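Local coordinates for mannosylglycerate hydrolase MGH1-like glycoside hydrolase domain-containing protein (Thermus thermophilus HB8, PDB 4WVA) that hydrolyses mannosylglycerate to mannose and glycerate, and probably glucosylglycerate as well, as a GH63 glycosidase with an (alpha/alpha)6-barrel fold, at residues A[102-106]-A[237-241]. Numbering follows the deposited sequence.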
# COMPACT_ATOMS: atom_id res chain seq x y z
N THR A 102 -25.77 11.92 -9.44
CA THR A 102 -25.00 10.83 -10.04
C THR A 102 -25.22 9.50 -9.31
O THR A 102 -26.18 9.34 -8.56
CB THR A 102 -23.51 11.25 -10.15
OG1 THR A 102 -22.80 10.35 -11.02
CG2 THR A 102 -22.83 11.37 -8.80
N GLN A 103 -24.35 8.52 -9.58
CA GLN A 103 -24.48 7.18 -8.96
C GLN A 103 -23.09 6.55 -8.94
O GLN A 103 -22.16 7.09 -9.52
CB GLN A 103 -25.44 6.29 -9.75
CG GLN A 103 -26.73 5.96 -9.00
CD GLN A 103 -27.58 4.91 -9.70
OE1 GLN A 103 -27.30 4.48 -10.83
NE2 GLN A 103 -28.63 4.49 -9.02
N PRO A 104 -22.94 5.40 -8.27
CA PRO A 104 -21.57 4.89 -8.13
C PRO A 104 -20.90 4.60 -9.47
O PRO A 104 -21.48 3.92 -10.34
CB PRO A 104 -21.77 3.60 -7.31
CG PRO A 104 -23.02 3.86 -6.53
CD PRO A 104 -23.90 4.58 -7.50
N PRO A 105 -19.66 5.09 -9.65
CA PRO A 105 -19.03 5.13 -10.97
C PRO A 105 -18.33 3.81 -11.30
O PRO A 105 -17.12 3.77 -11.43
CB PRO A 105 -18.06 6.29 -10.84
CG PRO A 105 -17.68 6.31 -9.41
CD PRO A 105 -18.93 5.94 -8.67
N VAL A 106 -19.11 2.74 -11.40
CA VAL A 106 -18.53 1.43 -11.70
C VAL A 106 -18.18 1.31 -13.19
O VAL A 106 -17.51 0.37 -13.61
CB VAL A 106 -19.48 0.31 -11.23
CG1 VAL A 106 -20.65 0.21 -12.13
CG2 VAL A 106 -18.77 -1.04 -11.18
N PHE A 237 -19.77 4.18 -2.64
CA PHE A 237 -19.48 5.07 -3.76
C PHE A 237 -17.97 5.19 -3.91
O PHE A 237 -17.43 5.05 -4.98
CB PHE A 237 -20.11 6.44 -3.53
CG PHE A 237 -20.18 7.30 -4.76
CD1 PHE A 237 -19.07 7.92 -5.26
CD2 PHE A 237 -21.40 7.52 -5.40
CE1 PHE A 237 -19.14 8.72 -6.38
CE2 PHE A 237 -21.48 8.31 -6.52
CZ PHE A 237 -20.36 8.91 -7.02
N ASN A 238 -17.28 5.43 -2.80
CA ASN A 238 -15.85 5.65 -2.85
C ASN A 238 -15.01 4.42 -3.13
O ASN A 238 -13.98 4.51 -3.82
CB ASN A 238 -15.39 6.37 -1.58
CG ASN A 238 -15.66 7.86 -1.67
OD1 ASN A 238 -14.91 8.60 -2.31
ND2 ASN A 238 -16.78 8.30 -1.10
N ALA A 239 -15.43 3.26 -2.63
CA ALA A 239 -14.72 2.03 -2.96
C ALA A 239 -14.85 1.75 -4.44
O ALA A 239 -13.88 1.36 -5.10
CB ALA A 239 -15.26 0.87 -2.16
N ILE A 240 -16.06 1.95 -4.96
CA ILE A 240 -16.30 1.75 -6.40
C ILE A 240 -15.50 2.74 -7.26
O ILE A 240 -14.91 2.36 -8.30
CB ILE A 240 -17.83 1.78 -6.69
CG1 ILE A 240 -18.46 0.46 -6.19
CG2 ILE A 240 -18.15 2.00 -8.16
CD1 ILE A 240 -19.95 0.51 -6.12
N LEU A 241 -15.43 3.99 -6.82
CA LEU A 241 -14.61 5.00 -7.50
C LEU A 241 -13.12 4.67 -7.47
O LEU A 241 -12.43 4.82 -8.48
CB LEU A 241 -14.87 6.38 -6.92
CG LEU A 241 -14.02 7.56 -7.42
CD1 LEU A 241 -14.06 7.70 -8.93
CD2 LEU A 241 -14.47 8.85 -6.76
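Pro104 and Phe237 bring the two backbones nearest, 4.8 Å between their CA atoms, where the loop 102-106, leading into helix 107-117, meets a turn of helix 235-254. Pro105 centres an inverse gamma turn closed by Val106 N to Pro104 O (2.9 Å), which kinks the loop beside the helix. The Phe237 ring reaches the loop because its CG lies anti to the backbone N (chi1 -164°). Over one face sit two CH-pi donors: Pro105 CD, 3.8 Å from the ring centroid and 19° off the normal, and Pro104 CA, 28° off. Thr102 CG2 meets the edge at CZ. One turn along, Ile240 sets CG2 3.5 Å from Val106 N and CD1 against Pro104 CB, while Pro105 CG packs 3.8 Å from Leu241 CB. Putting an alanine at Phe237 would probably leave Pro104 CA, Pro105 CD and the Thr102 methyl without their aromatic partner, opening a gap between loop and helix. No hydrogen bond crosses the interface, so buried apolar contact joins these parts of the barrel; the CB of Gln103, which probably binds substrate, is directed away from the helix, and its OE1 accepts a hydrogen bond from Trp34 N, consistent with an apolar layer behind the substrate-binding residue.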